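Local structure of Esterase/lipase (Lactobacillus rhamnosus, 4N5H) at residues A[44-48]-A[49-53]; A[122-125]-A[126-129]. The protein probably hydrolyses carboxylic esters, and may transfer their acyl groups, as a serine esterase of the alpha/beta hydrolase fold. The protein carries 1 engineered substitution. One frame throughout, in Å; residues are numbered along the deposited sequence.

Contact 1: residues A[44-48]-A[49-53]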
loop_
_atom_site.group_PDB
_atom_site.type_symbol
_atom_site.label_atom_id
_atom_site.label_comp_id
_atom_site.label_asym_id
_atom_site.label_seq_id
_atom_site.Cartn_x
_atom_site.Cartn_y
_atom_site.Cartn_z
ATOM N N GLU A 44 -1.650 17.618 -25.159
ATOM C CA GLU A 44 -2.070 18.856 -25.736
ATOM C C GLU A 44 -2.302 19.908 -24.665
ATOM O O GLU A 44 -2.226 19.625 -23.491
ATOM C CB GLU A 44 -3.213 18.587 -26.707
ATOM C CG GLU A 44 -4.386 18.075 -26.085
ATOM C CD GLU A 44 -5.464 17.571 -27.143
ATOM O OE1 GLU A 44 -6.396 18.372 -27.395
ATOM O OE2 GLU A 44 -5.444 16.492 -27.745
ATOM N N GLN A 45 -2.676 21.108 -25.083
ATOM C CA GLN A 45 -2.918 22.164 -24.092
ATOM C C GLN A 45 -4.285 22.009 -23.475
ATOM O O GLN A 45 -5.233 22.724 -23.869
ATOM C CB GLN A 45 -2.719 23.571 -24.678
ATOM C CG GLN A 45 -1.341 23.820 -25.258
ATOM C CD GLN A 45 -1.203 25.272 -25.717
ATOM O OE1 GLN A 45 -1.984 25.758 -26.528
ATOM N NE2 GLN A 45 -0.252 25.966 -25.173
ATOM N N SER A 46 -4.452 21.062 -22.552
ATOM C CA SER A 46 -5.752 20.755 -21.980
ATOM C C SER A 46 -5.569 20.214 -20.591
ATOM O O SER A 46 -4.619 19.427 -20.342
ATOM C CB SER A 46 -6.338 19.658 -22.889
ATOM O OG SER A 46 -7.444 18.999 -22.313
ATOM N N ALA A 47 -6.553 20.460 -19.732
ATOM C CA ALA A 47 -6.566 19.901 -18.381
ATOM C C ALA A 47 -7.475 18.674 -18.326
ATOM O O ALA A 47 -7.801 18.230 -17.244
ATOM C CB ALA A 47 -7.039 20.950 -17.388
ATOM N N ASP A 48 -7.960 18.185 -19.486
ATOM C CA ASP A 48 -8.771 16.953 -19.515
ATOM C C ASP A 48 -7.853 15.821 -19.098
ATOM O O ASP A 48 -6.861 15.620 -19.769
ATOM C CB ASP A 48 -9.392 16.729 -20.878
ATOM C CG ASP A 48 -10.372 15.610 -20.895
ATOM O OD1 ASP A 48 -11.452 15.770 -21.571
ATOM O OD2 ASP A 48 -10.173 14.609 -20.167
ATOM N N PRO A 49 -8.120 15.168 -17.978
ATOM C CA PRO A 49 -7.217 14.142 -17.459
ATOM C C PRO A 49 -7.026 12.989 -18.415
ATOM O O PRO A 49 -6.001 12.262 -18.335
ATOM C CB PRO A 49 -7.876 13.632 -16.186
ATOM C CG PRO A 49 -9.059 14.497 -15.933
ATOM C CD PRO A 49 -9.314 15.347 -17.108
ATOM N N GLN A 50 -7.990 12.761 -19.300
ATOM C CA GLN A 50 -7.814 11.707 -20.320
ATOM C C GLN A 50 -6.855 12.066 -21.389
ATOM O O GLN A 50 -6.395 11.139 -22.109
ATOM C CB GLN A 50 -9.120 11.265 -20.980
ATOM C CG GLN A 50 -10.065 10.564 -20.034
ATOM C CD GLN A 50 -9.688 9.080 -19.845
ATOM O OE1 GLN A 50 -8.559 8.665 -20.150
ATOM N NE2 GLN A 50 -10.549 8.356 -19.249
ATOM N N GLN A 51 -6.540 13.312 -21.623
ATOM C CA GLN A 51 -5.603 13.703 -22.723
ATOM C C GLN A 51 -4.140 13.746 -22.187
ATOM O O GLN A 51 -3.409 14.757 -22.309
ATOM C CB GLN A 51 -6.056 14.981 -23.399
ATOM C CG GLN A 51 -7.436 14.785 -24.096
ATOM C CD GLN A 51 -8.000 16.066 -24.692
ATOM O OE1 GLN A 51 -7.958 17.111 -24.029
ATOM N NE2 GLN A 51 -8.384 16.042 -25.971
ATOM N N THR A 52 -3.814 12.648 -21.584
ATOM C CA THR A 52 -2.514 12.433 -20.971
ATOM C C THR A 52 -1.972 11.058 -21.364
ATOM O O THR A 52 -2.698 10.196 -21.830
ATOM C CB THR A 52 -2.569 12.524 -19.403
ATOM O OG1 THR A 52 -3.522 11.574 -18.929
ATOM C CG2 THR A 52 -2.905 13.938 -18.970
ATOM N N LEU A 53 -0.693 10.877 -21.155
ATOM C CA LEU A 53 -0.005 9.582 -21.524
ATOM C C LEU A 53 1.042 9.228 -20.481
ATOM O O LEU A 53 1.520 10.103 -19.730
ATOM C CB LEU A 53 0.516 9.564 -22.981
ATOM C CG LEU A 53 1.495 10.667 -23.325
ATOM C CD1 LEU A 53 2.930 10.320 -22.878
ATOM C CD2 LEU A 53 1.610 10.867 -24.810
HETATM O O HOH W 1 -3.599 17.412 -22.679
HETATM O O HOH W 2 -9.280 18.253 -27.666
#
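The carboxylate of Glu44 and the side-chain amide of Gln51 lie with their planes 35° apart, and Gln51 NE2 stands over one face of the carboxylate, 3.5 Å from Glu44 CD. At the amide's carbonyl end Ser46 OG donates to Gln51 OE1 across 2.6 Å, arriving almost in line with the C=O bond. Water 2 bridges the other ends, donating to Glu44 OE1 and accepting from Gln51 NE2, while Asp118 on helix 112-129 takes a further hydrogen bond from that nitrogen. The setting is the loop of a beta hairpin joining antiparallel strands 35-42 and 52-58. Glutamine suits the inside of this loop because its amide can accept at one end and donate at the other. Its CG sits beside the backbone N (chi1 -64°), and the chain then runs extended until the amide reaches Ser46. Ser46 OG is gripped twice, since it also accepts from Asp48 N at 3.0 Å in an ST turn.

The chain reverses in a type I beta turn from Asp48 to Gln51, closed by Gln51 N donating to Asp48 O over 3.0 Å. Proline fits the second position, where its ring holds phi near the value required and no N-H is wanted. Asp48 tightens the bend as an Asx turn: OD2 accepts from Gln50 N on its anti side. Beyond the turn Thr52 OG1, which also bonds Arg82, donates to the carbonyl oxygen Pro49 O at 2.6 Å.

Contact 2: residues A[122-125]-A[126-129]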
loop_
_atom_site.group_PDB
_atom_site.type_symbol
_atom_site.label_atom_id
_atom_site.label_comp_id
_atom_site.label_asym_id
_atom_site.label_seq_id
_atom_site.Cartn_x
_atom_site.Cartn_y
_atom_site.Cartn_z
ATOM N N SER A 122 -1.522 12.152 -29.316
ATOM C CA SER A 122 -0.488 11.450 -28.526
ATOM C C SER A 122 0.626 10.976 -29.424
ATOM O O SER A 122 1.805 11.081 -29.042
ATOM C CB SER A 122 -1.052 10.279 -27.723
ATOM O OG SER A 122 -1.385 9.144 -28.485
ATOM N N LEU A 123 0.323 10.546 -30.640
ATOM C CA LEU A 123 1.405 10.109 -31.574
ATOM C C LEU A 123 2.243 11.321 -32.005
ATOM O O LEU A 123 3.447 11.259 -32.079
ATOM C CB LEU A 123 0.816 9.474 -32.853
ATOM C CG LEU A 123 -0.110 8.265 -32.676
ATOM C CD1 LEU A 123 -0.659 7.804 -34.021
ATOM C CD2 LEU A 123 0.577 7.159 -32.066
ATOM N N ARG A 124 1.577 12.447 -32.337
ATOM C CA ARG A 124 2.243 13.661 -32.668
ATOM C C ARG A 124 3.135 14.165 -31.544
ATOM O O ARG A 124 4.265 14.545 -31.773
ATOM C CB ARG A 124 1.269 14.767 -33.087
ATOM C CG ARG A 124 1.962 15.893 -33.842
ATOM C CD ARG A 124 0.943 16.837 -34.598
ATOM N NE ARG A 124 -0.192 16.058 -35.125
ATOM C CZ ARG A 124 -0.179 15.341 -36.246
ATOM N NH1 ARG A 124 0.862 15.424 -37.078
ATOM N NH2 ARG A 124 -1.233 14.578 -36.546
ATOM N N TRP A 125 2.639 14.161 -30.308
ATOM C CA TRP A 125 3.468 14.463 -29.172
ATOM C C TRP A 125 4.719 13.600 -29.148
ATOM O O TRP A 125 5.847 14.085 -28.990
ATOM C CB TRP A 125 2.660 14.268 -27.890
ATOM C CG TRP A 125 3.378 14.768 -26.661
ATOM C CD1 TRP A 125 3.275 15.996 -26.076
ATOM C CD2 TRP A 125 4.294 14.035 -25.869
ATOM N NE1 TRP A 125 4.070 16.080 -24.983
ATOM C CE2 TRP A 125 4.668 14.865 -24.780
ATOM C CE3 TRP A 125 4.787 12.723 -25.922
ATOM C CZ2 TRP A 125 5.596 14.464 -23.828
ATOM C CZ3 TRP A 125 5.670 12.335 -24.937
ATOM C CH2 TRP A 125 6.095 13.203 -23.949
ATOM N N LEU A 126 4.528 12.308 -29.305
ATOM C CA LEU A 126 5.686 11.405 -29.261
ATOM C C LEU A 126 6.670 11.713 -30.414
ATOM O O LEU A 126 7.902 11.579 -30.248
ATOM C CB LEU A 126 5.212 9.941 -29.307
ATOM C CG LEU A 126 6.263 8.894 -28.878
ATOM C CD1 LEU A 126 6.592 8.975 -27.406
ATOM C CD2 LEU A 126 5.692 7.482 -29.173
ATOM N N SER A 127 6.153 12.076 -31.576
ATOM C CA SER A 127 7.061 12.400 -32.678
ATOM C C SER A 127 7.908 13.614 -32.345
ATOM O O SER A 127 9.009 13.700 -32.811
ATOM C CB SER A 127 6.260 12.645 -33.992
ATOM O OG SER A 127 5.618 13.889 -33.984
ATOM N N HIS A 128 7.435 14.561 -31.535
ATOM C CA HIS A 128 8.169 15.760 -31.142
ATOM C C HIS A 128 9.141 15.481 -29.970
ATOM O O HIS A 128 10.264 16.027 -29.939
ATOM C CB HIS A 128 7.205 16.871 -30.693
ATOM C CG HIS A 128 6.310 17.347 -31.782
ATOM N ND1 HIS A 128 5.072 17.959 -31.552
ATOM C CD2 HIS A 128 6.400 17.185 -33.098
ATOM C CE1 HIS A 128 4.559 18.314 -32.709
ATOM N NE2 HIS A 128 5.334 17.842 -33.665
ATOM N N PHE A 129 8.693 14.707 -28.975
ATOM C CA PHE A 129 9.362 14.592 -27.696
ATOM C C PHE A 129 9.955 13.243 -27.383
ATOM O O PHE A 129 10.718 13.066 -26.429
ATOM C CB PHE A 129 8.390 15.116 -26.581
ATOM C CG PHE A 129 7.916 16.491 -26.845
ATOM C CD1 PHE A 129 6.612 16.705 -27.151
ATOM C CD2 PHE A 129 8.795 17.555 -26.922
ATOM C CE1 PHE A 129 6.113 17.943 -27.516
ATOM C CE2 PHE A 129 8.316 18.804 -27.259
ATOM C CZ PHE A 129 6.963 19.009 -27.552
#
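Trp125 and Phe129 make an edge-to-face aromatic pair one turn apart, at the C-terminal end of helix 112-129, which packs on the central sheet of the alpha/beta hydrolase fold. The edge of Phe129 faces the five-membered ring of Trp125, with centroids 4.6 Å apart and planes at 53°. Phe129 CD1 comes within 3.4 Å of Trp125 NE1. Over the six-membered ring of the same indole lies Phe129 CB, 3.9 Å from its centroid in a CH-pi contact. Two large rings suit this flank because His275 of a second subunit meets both of them, whereas Leu123 and Leu126 turn to Ile70 in the sheet.

Arg124 and His128 run side by side on another flank. Arg124 CG approaches His128 CE1 at 3.7 Å, so the arginine offers its aliphatic part to the imidazole, and its guanidinium is held by the carbonyl oxygens of Ser171 and Arg172. The backbone oxygen Arg124 O lies beneath the centre of the His128 ring, 3.4 Å from its plane. With chi1 at 75°, Ser127 folds its hydroxyl back on the helix and OG donates to Arg124 O over 2.7 Å. His128 N donates to that oxygen as well, at 3.2 Å. Near the helix end one carbonyl thus serves a side-chain and a backbone donor together, which would be expected to enhance the polarisation of its C=O bond.

Contacts 1 and 2 have centres 14 Å apart and touch through Leu53, whose CD2 lies 3.8 Å from Trp125 CE3 and 4.0 Å from Ser122 CB. Asp118 anchors the hairpin loop of contact 1 on an earlier turn of the helix that carries contact 2. Both also face the second subunit: Gln45 bonds Asn242 there, and Gln45 and Trp125 both pack on its Pro274. Those partners are close in sequence to the probable catalytic aspartate and histidine of that other copy, so the interface adjoins its presumed active-site loops. The calcium ion is about 14 Å from the Leu126 side chain.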